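PDB 3OZQ: Serpin48, which acts in the innate immunity of the beetle Tenebrio molitor as a highly specific serpin, inhibiting the serine protease SPE. Local coordinates for residues 232-237 with 348-353; 216-221 with 236-241; 187-192 with 354-359; 207-212 with 220-225. One frame throughout, in Å; residues are numbered along the deposited sequence.

Overall arrangement
All four contacts lie within the serpin fold and meet around sheet B. Contacts 2 and 4 are its hairpins: Lys-220 and Leu-221 of strand 219-225 serve both, and both are only partly buried, held by backbone hydrogen bonds with polar and charged side chains beside them. Contacts 1 and 3 are buried and have no hydrogen bond across them. Each packs a sheet B element against sheet C material: a phenylalanine ring from strand 348-351 in contact 1, and one from strand 185-190 in contact 3. Contacts 1 and 2 share Leu-236 and Ser-237, with centres about 9 Å apart, whereas contacts 3 and 4, with centres about 17 Å apart, do not touch.

Contact 1: residues 232-237 with 348-353; sequences LTIVLS and KQFIVD
The ring of Phe-350 packs with one face under Leu-236 and its edge against Ile-234, and these three residues carry most of the contact. The ring reaches them because its CG stands anti to the backbone N (chi1 -164°), which carries the far end toward strand 232-237. Leu-236 CD2 sits over one face, 4.1 Å from the ring centroid and only 12° off the normal, a well-centred CH-pi contact. Leu-236 CB touches the ring too, 3.7 Å from Phe-350 CZ. Ile-234 approaches at the rim instead: its CB is 3.6 Å from CZ of Phe-350, and its CG2 lies in the plane of that ring. With the ring cut back to an alanine, Leu-236 CD2 would probably lose its aromatic face and Ile-234 the edge it rests on, leaving a gap between the strands. The strand axes pass 9.1 Å apart at 96°, with no hydrogen bond between them, as expected for strands of two different sheets packed face to face: in the serpin fold 348-351 is the first strand of sheet C and 232-237 belongs to sheet B. Leu-222, from the neighbouring sheet B strand, also touches Phe-350. At Ile-351 the side chain turns outward and the backbone makes the contact, its O lying 3.4 Å from Leu-236 CD2. Val-352, the centre of an inverse gamma turn, directs its side chain back toward strand 232-237. Its two methyls divide the work: Val-352 CG2 meets Ile-234 CG2 at 4.2 Å, while Val-352 CG1 meets Leu-236 CD1 at 4.4 Å.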
# COMPACT_ATOMS: atom_id res chain seq x y z
N LEU A 232 -6.72 -6.46 9.66
CA LEU A 232 -5.63 -7.16 8.97
C LEU A 232 -6.10 -8.56 8.61
O LEU A 232 -6.48 -9.35 9.49
CB LEU A 232 -4.38 -7.24 9.85
CG LEU A 232 -3.26 -8.05 9.18
CD1 LEU A 232 -2.60 -7.17 8.17
CD2 LEU A 232 -2.21 -8.58 10.17
N THR A 233 -6.12 -8.87 7.33
CA THR A 233 -6.58 -10.17 6.86
C THR A 233 -5.40 -11.04 6.41
O THR A 233 -4.62 -10.63 5.55
CB THR A 233 -7.56 -10.03 5.66
OG1 THR A 233 -8.78 -9.38 6.09
CG2 THR A 233 -7.90 -11.39 5.06
N ILE A 234 -5.29 -12.24 6.99
CA ILE A 234 -4.27 -13.22 6.59
C ILE A 234 -4.93 -14.24 5.67
O ILE A 234 -6.01 -14.73 5.97
CB ILE A 234 -3.71 -13.99 7.82
CG1 ILE A 234 -3.32 -13.03 8.94
CG2 ILE A 234 -2.56 -14.90 7.41
CD1 ILE A 234 -2.33 -11.99 8.51
N VAL A 235 -4.28 -14.55 4.56
CA VAL A 235 -4.71 -15.62 3.68
C VAL A 235 -3.67 -16.74 3.77
O VAL A 235 -2.54 -16.59 3.31
CB VAL A 235 -4.86 -15.17 2.22
CG1 VAL A 235 -5.37 -16.32 1.37
CG2 VAL A 235 -5.81 -13.97 2.13
N LEU A 236 -4.09 -17.84 4.39
CA LEU A 236 -3.19 -18.93 4.76
C LEU A 236 -3.50 -20.20 3.98
O LEU A 236 -4.56 -20.78 4.15
CB LEU A 236 -3.36 -19.20 6.25
CG LEU A 236 -2.45 -20.25 6.87
CD1 LEU A 236 -0.99 -19.83 6.73
CD2 LEU A 236 -2.83 -20.47 8.33
N SER A 237 -2.59 -20.62 3.11
CA SER A 237 -2.81 -21.85 2.37
C SER A 237 -2.83 -23.05 3.31
O SER A 237 -2.10 -23.09 4.31
CB SER A 237 -1.78 -22.03 1.26
OG SER A 237 -0.47 -22.19 1.78
N LYS A 348 -11.46 -23.54 16.21
CA LYS A 348 -10.77 -23.56 14.93
C LYS A 348 -9.31 -23.16 15.16
O LYS A 348 -9.01 -22.34 16.03
CB LYS A 348 -11.42 -22.57 13.95
CG LYS A 348 -12.78 -22.99 13.40
CD LYS A 348 -12.67 -24.26 12.56
CE LYS A 348 -13.85 -24.38 11.59
NZ LYS A 348 -15.16 -24.25 12.27
N GLN A 349 -8.41 -23.74 14.37
CA GLN A 349 -6.99 -23.42 14.46
C GLN A 349 -6.53 -22.52 13.30
O GLN A 349 -6.73 -22.84 12.12
CB GLN A 349 -6.15 -24.70 14.46
CG GLN A 349 -6.53 -25.69 15.57
CD GLN A 349 -5.44 -25.81 16.61
OE1 GLN A 349 -4.44 -26.51 16.39
NE2 GLN A 349 -5.61 -25.12 17.73
N PHE A 350 -5.90 -21.40 13.63
CA PHE A 350 -5.30 -20.55 12.60
C PHE A 350 -3.85 -20.29 12.99
O PHE A 350 -3.52 -19.29 13.62
CB PHE A 350 -6.07 -19.24 12.44
CG PHE A 350 -5.74 -18.50 11.16
CD1 PHE A 350 -6.38 -18.81 9.96
CD2 PHE A 350 -4.81 -17.49 11.16
CE1 PHE A 350 -6.08 -18.12 8.77
CE2 PHE A 350 -4.50 -16.78 9.97
CZ PHE A 350 -5.13 -17.11 8.78
N ILE A 351 -3.00 -21.23 12.61
CA ILE A 351 -1.59 -21.20 12.96
C ILE A 351 -0.80 -20.76 11.75
O ILE A 351 -0.65 -21.50 10.78
CB ILE A 351 -1.11 -22.59 13.49
CG1 ILE A 351 -1.94 -22.99 14.71
CG2 ILE A 351 0.40 -22.58 13.81
CD1 ILE A 351 -1.94 -24.49 14.99
N VAL A 352 -0.31 -19.52 11.82
CA VAL A 352 0.41 -18.92 10.71
C VAL A 352 1.89 -19.26 10.83
O VAL A 352 2.67 -18.51 11.42
CB VAL A 352 0.18 -17.39 10.67
CG1 VAL A 352 0.76 -16.80 9.39
CG2 VAL A 352 -1.32 -17.06 10.80
N ASP A 353 2.28 -20.39 10.24
CA ASP A 353 3.59 -20.98 10.51
C ASP A 353 4.24 -21.42 9.22
O ASP A 353 5.11 -22.28 9.20
CB ASP A 353 3.46 -22.17 11.47
CG ASP A 353 2.88 -23.41 10.80
OD1 ASP A 353 2.26 -23.30 9.72
OD2 ASP A 353 3.04 -24.52 11.37

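Contact 2: residues 216-221 with 236-241; sequences HLDAKL and LSNQIE
Asp-218 meets Asn-238 through both backbone and side chain. Its carbonyl O accepts Asn-238 N at 2.9 Å, and its OD1 accepts Asn-238 ND2 at 2.6 Å. The second bond is nearly straight (169°) and lies in the amide plane of Asn-238, yet it meets OD1 from above the carboxylate plane; the two flat groups are turned 60° apart. The Asp-218 backbone has positive phi and psi, and with Ala-219 it faces Cys-214 as a G1 beta bulge. Ala-219 and Ser-237 form a non-hydrogen-bonded antiparallel pair, and Ala-219 CB lies 3.2 Å from Leu-236 O. A water bridges the same region, donating to Ala-219 O at 3.3 Å and accepting from Asn-238 ND2 at 2.8 Å. Lys-220 pairs with Leu-236 by two backbone bonds, Lys-220 N to Leu-236 O at 2.7 Å and Leu-236 N to Lys-220 O at 2.8 Å. The extended Lys-220 chain runs across the Asn-238 amide, with Lys-220 CG 3.6 Å from Asn-238 OD1, on the way to a bond between NZ and Gln-349 O. This is the open end of an antiparallel beta hairpin, 219-225 with 231-237, the second and third strands of serpin sheet B.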
# COMPACT_ATOMS: atom_id res chain seq x y z
N HIS A 216 -12.11 -23.57 -3.07
CA HIS A 216 -11.45 -23.40 -4.36
C HIS A 216 -9.97 -23.07 -4.17
O HIS A 216 -9.11 -23.53 -4.93
CB HIS A 216 -12.13 -22.31 -5.18
CG HIS A 216 -11.39 -21.93 -6.42
ND1 HIS A 216 -11.02 -20.63 -6.70
CD2 HIS A 216 -10.93 -22.68 -7.46
CE1 HIS A 216 -10.37 -20.59 -7.85
NE2 HIS A 216 -10.30 -21.82 -8.33
N LEU A 217 -9.66 -22.27 -3.16
CA LEU A 217 -8.29 -21.84 -2.92
C LEU A 217 -7.48 -22.80 -2.08
O LEU A 217 -6.25 -22.68 -2.01
CB LEU A 217 -8.26 -20.46 -2.28
CG LEU A 217 -8.53 -19.36 -3.31
CD1 LEU A 217 -8.74 -18.01 -2.64
CD2 LEU A 217 -7.39 -19.32 -4.33
N ASP A 218 -8.16 -23.76 -1.45
CA ASP A 218 -7.53 -24.62 -0.45
C ASP A 218 -6.73 -23.78 0.53
O ASP A 218 -5.53 -23.99 0.73
CB ASP A 218 -6.66 -25.70 -1.09
CG ASP A 218 -6.25 -26.80 -0.09
OD1 ASP A 218 -6.93 -26.94 0.95
OD2 ASP A 218 -5.25 -27.51 -0.34
N ALA A 219 -7.40 -22.82 1.14
CA ALA A 219 -6.76 -21.95 2.11
C ALA A 219 -7.78 -21.54 3.16
O ALA A 219 -8.97 -21.77 3.01
CB ALA A 219 -6.19 -20.72 1.41
N LYS A 220 -7.28 -20.93 4.23
CA LYS A 220 -8.14 -20.37 5.26
C LYS A 220 -7.85 -18.88 5.30
O LYS A 220 -6.74 -18.46 5.01
CB LYS A 220 -7.80 -20.97 6.62
CG LYS A 220 -8.16 -22.44 6.81
CD LYS A 220 -7.89 -22.83 8.26
CE LYS A 220 -8.13 -24.32 8.53
NZ LYS A 220 -7.33 -24.81 9.70
N LEU A 221 -8.86 -18.10 5.68
CA LEU A 221 -8.73 -16.66 5.79
C LEU A 221 -9.20 -16.23 7.16
O LEU A 221 -10.22 -16.71 7.65
CB LEU A 221 -9.58 -15.93 4.74
CG LEU A 221 -9.32 -16.24 3.27
CD1 LEU A 221 -10.19 -17.38 2.81
CD2 LEU A 221 -9.59 -14.99 2.45
N LEU A 236 -4.09 -17.84 4.39
CA LEU A 236 -3.19 -18.93 4.76
C LEU A 236 -3.50 -20.20 3.98
O LEU A 236 -4.56 -20.78 4.15
CB LEU A 236 -3.36 -19.20 6.25
CG LEU A 236 -2.45 -20.25 6.87
CD1 LEU A 236 -0.99 -19.83 6.73
CD2 LEU A 236 -2.83 -20.47 8.33
N SER A 237 -2.59 -20.62 3.11
CA SER A 237 -2.81 -21.85 2.37
C SER A 237 -2.83 -23.05 3.31
O SER A 237 -2.10 -23.09 4.31
CB SER A 237 -1.78 -22.03 1.26
OG SER A 237 -0.47 -22.19 1.78
N ASN A 238 -3.67 -24.03 2.99
CA ASN A 238 -3.78 -25.24 3.81
C ASN A 238 -2.50 -26.06 3.79
O ASN A 238 -2.16 -26.72 4.77
CB ASN A 238 -4.99 -26.09 3.39
CG ASN A 238 -6.29 -25.54 3.95
OD1 ASN A 238 -6.33 -25.01 5.07
ND2 ASN A 238 -7.37 -25.66 3.17
N GLN A 239 -1.77 -26.00 2.68
CA GLN A 239 -0.50 -26.70 2.58
C GLN A 239 0.70 -25.77 2.81
O GLN A 239 0.68 -24.60 2.45
CB GLN A 239 -0.39 -27.41 1.23
CG GLN A 239 -1.26 -28.67 1.16
CD GLN A 239 -1.00 -29.61 2.33
OE1 GLN A 239 0.14 -29.80 2.75
NE2 GLN A 239 -2.07 -30.19 2.87
N ILE A 240 1.74 -26.32 3.43
CA ILE A 240 2.93 -25.55 3.79
C ILE A 240 3.47 -24.69 2.63
O ILE A 240 3.82 -23.53 2.83
CB ILE A 240 4.07 -26.46 4.30
CG1 ILE A 240 3.63 -27.24 5.55
CG2 ILE A 240 5.33 -25.65 4.60
CD1 ILE A 240 3.57 -26.39 6.81
N GLU A 241 3.53 -25.27 1.44
CA GLU A 241 4.16 -24.61 0.30
C GLU A 241 3.15 -24.07 -0.70
O GLU A 241 3.47 -23.92 -1.88
CB GLU A 241 5.12 -25.57 -0.42
CG GLU A 241 6.27 -26.11 0.43
CD GLU A 241 7.17 -27.06 -0.36
OE1 GLU A 241 6.69 -27.64 -1.36
OE2 GLU A 241 8.35 -27.23 0.02
O HOH W 1 -9.71 -24.68 4.31

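Contact 3: residues 187-192 with 354-359; sequences SDFHKS and HPFIFY
Phe-189 lays its ring against the backbone of His-354 and Pro-355, where the chain passes from sheet C to sheet B of the serpin fold. Strand 185-190 is an edge strand of sheet C, and residues 354-355 lead into sheet B strand 356-362. From CB, the Phe-189 side chain is sent toward this linker by a first torsion that sets CG opposite the backbone N (chi1 -176°). The first ring atom to make contact is Phe-189 CD2, 3.9 Å from His-354 N. Further out, CE2 of Phe-189 lies 3.6 Å from His-354 O, and the same CE2 meets Phe-356 CE2 at 4.2 Å, each atom near the plane of the other ring, so these rings touch by their edges. On the other flank, Phe-189 CE1 comes up to Pro-355 CD. The tip, Phe-189 CZ, is 3.5 Å from His-354 C, which makes a peptide unit rather than another side chain its main partner. His-354 CA stands 3.8 Å above the ring plane, displaced toward the rim, so this face is covered by main chain. No hydrogen bond crosses between the segments, although just outside the pairing His-190 N bonds to Asp-353 O, and the His-354 imidazole has its partner elsewhere, NE2 being hydrogen-bonded to Ser-237 O. Pro-355 has no N-H to offer at the place where the linker passes His-190. There, carbon meets carbonyl: His-190 O lies 3.2 Å from His-354 CA, with an angle of 140° at the hydrogen, and 3.1 Å from Pro-355 CD.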
# COMPACT_ATOMS: atom_id res chain seq x y z
N SER A 187 8.95 -20.00 17.89
CA SER A 187 8.29 -21.22 17.40
C SER A 187 8.62 -21.49 15.93
O SER A 187 9.06 -20.60 15.20
CB SER A 187 6.78 -21.13 17.57
OG SER A 187 6.42 -20.79 18.89
N ASP A 188 8.37 -22.73 15.49
CA ASP A 188 8.64 -23.12 14.11
C ASP A 188 7.92 -22.21 13.12
O ASP A 188 6.76 -21.87 13.31
CB ASP A 188 8.18 -24.56 13.85
CG ASP A 188 8.94 -25.59 14.66
OD1 ASP A 188 10.14 -25.36 14.95
OD2 ASP A 188 8.34 -26.62 15.01
N PHE A 189 8.63 -21.83 12.07
CA PHE A 189 8.02 -21.22 10.90
C PHE A 189 8.61 -21.96 9.71
O PHE A 189 9.83 -21.98 9.52
CB PHE A 189 8.33 -19.71 10.81
CG PHE A 189 7.65 -19.01 9.65
CD1 PHE A 189 8.25 -18.94 8.41
CD2 PHE A 189 6.39 -18.44 9.81
CE1 PHE A 189 7.61 -18.31 7.35
CE2 PHE A 189 5.76 -17.81 8.75
CZ PHE A 189 6.36 -17.74 7.52
N HIS A 190 7.76 -22.59 8.92
CA HIS A 190 8.23 -23.34 7.77
C HIS A 190 8.23 -22.50 6.51
O HIS A 190 7.18 -22.21 5.97
CB HIS A 190 7.33 -24.56 7.54
CG HIS A 190 7.17 -25.42 8.75
ND1 HIS A 190 8.20 -26.19 9.25
CD2 HIS A 190 6.10 -25.64 9.55
CE1 HIS A 190 7.77 -26.84 10.32
NE2 HIS A 190 6.50 -26.53 10.52
N LYS A 191 9.42 -22.11 6.05
CA LYS A 191 9.56 -21.38 4.80
C LYS A 191 9.22 -22.30 3.63
O LYS A 191 8.89 -21.85 2.53
CB LYS A 191 10.98 -20.85 4.65
CG LYS A 191 11.45 -19.99 5.81
CD LYS A 191 12.89 -19.54 5.63
CE LYS A 191 13.41 -18.83 6.88
NZ LYS A 191 14.88 -18.54 6.81
N SER A 192 9.32 -23.60 3.90
CA SER A 192 8.95 -24.65 2.96
C SER A 192 9.06 -25.96 3.72
O SER A 192 9.46 -25.96 4.89
CB SER A 192 9.88 -24.68 1.74
OG SER A 192 11.23 -24.89 2.10
N HIS A 354 3.78 -20.80 8.13
CA HIS A 354 4.36 -20.94 6.80
C HIS A 354 3.93 -19.69 6.02
O HIS A 354 3.12 -18.91 6.51
CB HIS A 354 3.90 -22.23 6.12
CG HIS A 354 2.41 -22.40 6.05
ND1 HIS A 354 1.64 -22.73 7.14
CD2 HIS A 354 1.56 -22.31 5.00
CE1 HIS A 354 0.38 -22.82 6.78
NE2 HIS A 354 0.30 -22.57 5.48
N PRO A 355 4.49 -19.48 4.82
CA PRO A 355 4.30 -18.24 4.05
C PRO A 355 2.84 -17.89 3.76
O PRO A 355 2.03 -18.77 3.46
CB PRO A 355 5.06 -18.51 2.76
CG PRO A 355 6.15 -19.42 3.18
CD PRO A 355 5.52 -20.34 4.20
N PHE A 356 2.51 -16.60 3.86
CA PHE A 356 1.14 -16.14 3.75
C PHE A 356 1.03 -14.77 3.08
O PHE A 356 2.00 -14.02 3.05
CB PHE A 356 0.51 -16.06 5.14
CG PHE A 356 1.23 -15.15 6.09
CD1 PHE A 356 0.78 -13.87 6.31
CD2 PHE A 356 2.35 -15.59 6.78
CE1 PHE A 356 1.44 -13.03 7.20
CE2 PHE A 356 3.01 -14.76 7.67
CZ PHE A 356 2.56 -13.48 7.88
N ILE A 357 -0.16 -14.46 2.57
CA ILE A 357 -0.50 -13.14 2.07
C ILE A 357 -1.27 -12.43 3.17
O ILE A 357 -1.97 -13.07 3.94
CB ILE A 357 -1.38 -13.27 0.81
CG1 ILE A 357 -0.60 -13.89 -0.34
CG2 ILE A 357 -2.02 -11.94 0.42
CD1 ILE A 357 -1.45 -14.18 -1.57
N PHE A 358 -1.13 -11.11 3.26
CA PHE A 358 -1.93 -10.32 4.20
C PHE A 358 -2.37 -9.02 3.54
O PHE A 358 -1.78 -8.58 2.55
CB PHE A 358 -1.13 -9.98 5.45
CG PHE A 358 0.05 -9.12 5.17
CD1 PHE A 358 -0.08 -7.74 5.09
CD2 PHE A 358 1.29 -9.68 4.95
CE1 PHE A 358 1.02 -6.93 4.82
CE2 PHE A 358 2.38 -8.89 4.68
CZ PHE A 358 2.25 -7.51 4.60
N TYR A 359 -3.40 -8.40 4.09
CA TYR A 359 -3.81 -7.10 3.61
C TYR A 359 -4.59 -6.35 4.66
O TYR A 359 -5.32 -6.94 5.46
CB TYR A 359 -4.57 -7.19 2.27
CG TYR A 359 -5.90 -7.93 2.29
CD1 TYR A 359 -5.99 -9.24 1.82
CD2 TYR A 359 -7.07 -7.30 2.71
CE1 TYR A 359 -7.20 -9.92 1.81
CE2 TYR A 359 -8.29 -7.98 2.71
CZ TYR A 359 -8.34 -9.28 2.25
OH TYR A 359 -9.54 -9.96 2.23

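Contact 4: residues 207-212 with 220-225; sequences QYFNYY and KLLELP
Tyr-212 O receives two groups of strand 220-225: Leu-221 N, by a hydrogen bond of 2.9 Å lying in the carbonyl plane (159° at the hydrogen), and Lys-220 CA, by a CA-H...O contact of 3.4 Å. The return bond runs from Tyr-212 N to Leu-221 O at 3.0 Å, making this an antiparallel hydrogen-bonded pair. Further along, Glu-223 N donates to Asn-210 O at 3.0 Å. The strand directions are 164° apart, as in an antiparallel hairpin, here the first two strands of serpin sheet B. On the sheet face that carries Tyr-212, Leu-221 lies alongside it, its CD1 at the ring edge and in plane. On the opposite face of the sheet, Tyr-211 crosses Lys-220, with Tyr-211 OH only 3.1 Å from Lys-220 CD; that hydroxyl is hydrogen-bonded to Glu-213. Phe-209 closes the other end. Its ring is sandwiched, with Gln-207 CB over one face and Leu-224 CD2 over the other, the latter 4.1 Å from the centroid and 25° off the normal. The Pro-225 side chain crosses that of Phe-209 at about a right angle, its CD 3.6 Å from Phe-209 CE2, while Leu-222 CD1 touches Phe-209 CB. A serine in place of Phe-209 would probably leave Leu-224 and Pro-225 without the ring they pack on, opening a gap at this end. The paired main-chain bonds set the register at Tyr-212 and Leu-221, whereas beyond Glu-223 cohesion between the segments rests on apolar packing, whose geometry is less directional.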
# COMPACT_ATOMS: atom_id res chain seq x y z
N GLN A 207 -10.89 -16.69 20.85
CA GLN A 207 -11.48 -15.43 20.42
C GLN A 207 -12.42 -15.69 19.25
O GLN A 207 -12.21 -16.63 18.49
CB GLN A 207 -10.40 -14.44 19.99
CG GLN A 207 -9.35 -14.13 21.04
CD GLN A 207 -9.89 -13.26 22.17
OE1 GLN A 207 -9.31 -13.20 23.25
NE2 GLN A 207 -11.00 -12.58 21.91
N TYR A 208 -13.44 -14.85 19.11
CA TYR A 208 -14.33 -14.93 17.95
C TYR A 208 -13.90 -13.92 16.89
O TYR A 208 -14.07 -12.71 17.07
CB TYR A 208 -15.79 -14.73 18.35
CG TYR A 208 -16.47 -15.99 18.83
CD1 TYR A 208 -17.02 -16.90 17.93
CD2 TYR A 208 -16.55 -16.29 20.19
CE1 TYR A 208 -17.64 -18.06 18.37
CE2 TYR A 208 -17.17 -17.45 20.64
CZ TYR A 208 -17.71 -18.34 19.72
OH TYR A 208 -18.33 -19.49 20.16
N PHE A 209 -13.36 -14.43 15.80
CA PHE A 209 -12.87 -13.59 14.71
C PHE A 209 -13.50 -14.05 13.42
O PHE A 209 -13.82 -15.23 13.26
CB PHE A 209 -11.35 -13.70 14.58
CG PHE A 209 -10.60 -13.06 15.71
CD1 PHE A 209 -9.46 -13.67 16.24
CD2 PHE A 209 -11.00 -11.84 16.23
CE1 PHE A 209 -8.76 -13.08 17.28
CE2 PHE A 209 -10.30 -11.25 17.27
CZ PHE A 209 -9.18 -11.86 17.79
N ASN A 210 -13.67 -13.12 12.48
CA ASN A 210 -14.12 -13.49 11.15
C ASN A 210 -13.19 -14.51 10.52
O ASN A 210 -11.98 -14.33 10.49
CB ASN A 210 -14.28 -12.24 10.28
CG ASN A 210 -15.55 -11.49 10.59
OD1 ASN A 210 -16.63 -12.07 10.62
ND2 ASN A 210 -15.43 -10.19 10.85
N TYR A 211 -13.79 -15.57 10.01
CA TYR A 211 -13.05 -16.75 9.60
C TYR A 211 -13.72 -17.33 8.38
O TYR A 211 -14.94 -17.25 8.23
CB TYR A 211 -13.05 -17.76 10.75
CG TYR A 211 -12.43 -19.10 10.43
CD1 TYR A 211 -11.11 -19.36 10.78
CD2 TYR A 211 -13.16 -20.10 9.80
CE1 TYR A 211 -10.53 -20.59 10.50
CE2 TYR A 211 -12.59 -21.33 9.52
CZ TYR A 211 -11.28 -21.57 9.87
OH TYR A 211 -10.70 -22.79 9.59
N TYR A 212 -12.94 -17.92 7.49
CA TYR A 212 -13.50 -18.51 6.28
C TYR A 212 -12.61 -19.60 5.71
O TYR A 212 -11.39 -19.46 5.66
CB TYR A 212 -13.76 -17.43 5.22
CG TYR A 212 -14.57 -17.93 4.05
CD1 TYR A 212 -13.99 -18.14 2.81
CD2 TYR A 212 -15.93 -18.20 4.20
CE1 TYR A 212 -14.74 -18.60 1.74
CE2 TYR A 212 -16.68 -18.66 3.14
CZ TYR A 212 -16.09 -18.86 1.91
OH TYR A 212 -16.85 -19.32 0.86
N LYS A 220 -7.28 -20.93 4.23
CA LYS A 220 -8.14 -20.37 5.26
C LYS A 220 -7.85 -18.88 5.30
O LYS A 220 -6.74 -18.46 5.01
CB LYS A 220 -7.80 -20.97 6.62
CG LYS A 220 -8.16 -22.44 6.81
CD LYS A 220 -7.89 -22.83 8.26
CE LYS A 220 -8.13 -24.32 8.53
NZ LYS A 220 -7.33 -24.81 9.70
N LEU A 221 -8.86 -18.10 5.68
CA LEU A 221 -8.73 -16.66 5.79
C LEU A 221 -9.20 -16.23 7.16
O LEU A 221 -10.22 -16.71 7.65
CB LEU A 221 -9.58 -15.93 4.74
CG LEU A 221 -9.32 -16.24 3.27
CD1 LEU A 221 -10.19 -17.38 2.81
CD2 LEU A 221 -9.59 -14.99 2.45
N LEU A 222 -8.45 -15.33 7.77
CA LEU A 222 -8.77 -14.84 9.09
C LEU A 222 -8.66 -13.33 9.08
O LEU A 222 -7.66 -12.79 8.65
CB LEU A 222 -7.78 -15.38 10.11
CG LEU A 222 -7.89 -14.74 11.49
CD1 LEU A 222 -9.15 -15.20 12.18
CD2 LEU A 222 -6.68 -15.10 12.35
N GLU A 223 -9.68 -12.66 9.60
CA GLU A 223 -9.61 -11.21 9.65
C GLU A 223 -9.47 -10.73 11.10
O GLU A 223 -10.36 -10.93 11.93
CB GLU A 223 -10.83 -10.61 8.92
CG GLU A 223 -11.18 -9.22 9.28
CD GLU A 223 -12.45 -8.74 8.57
OE1 GLU A 223 -12.83 -9.33 7.54
OE2 GLU A 223 -13.05 -7.75 9.05
N LEU A 224 -8.32 -10.16 11.39
CA LEU A 224 -8.00 -9.66 12.72
C LEU A 224 -8.37 -8.19 12.79
O LEU A 224 -7.87 -7.38 12.00
CB LEU A 224 -6.50 -9.83 13.01
CG LEU A 224 -5.95 -11.25 13.20
CD1 LEU A 224 -4.43 -11.21 13.25
CD2 LEU A 224 -6.50 -11.88 14.46
N PRO A 225 -9.25 -7.84 13.74
CA PRO A 225 -9.87 -6.52 13.84
C PRO A 225 -8.98 -5.52 14.55
O PRO A 225 -8.35 -5.84 15.56
CB PRO A 225 -11.15 -6.78 14.66
CG PRO A 225 -11.24 -8.31 14.80
CD PRO A 225 -9.83 -8.78 14.71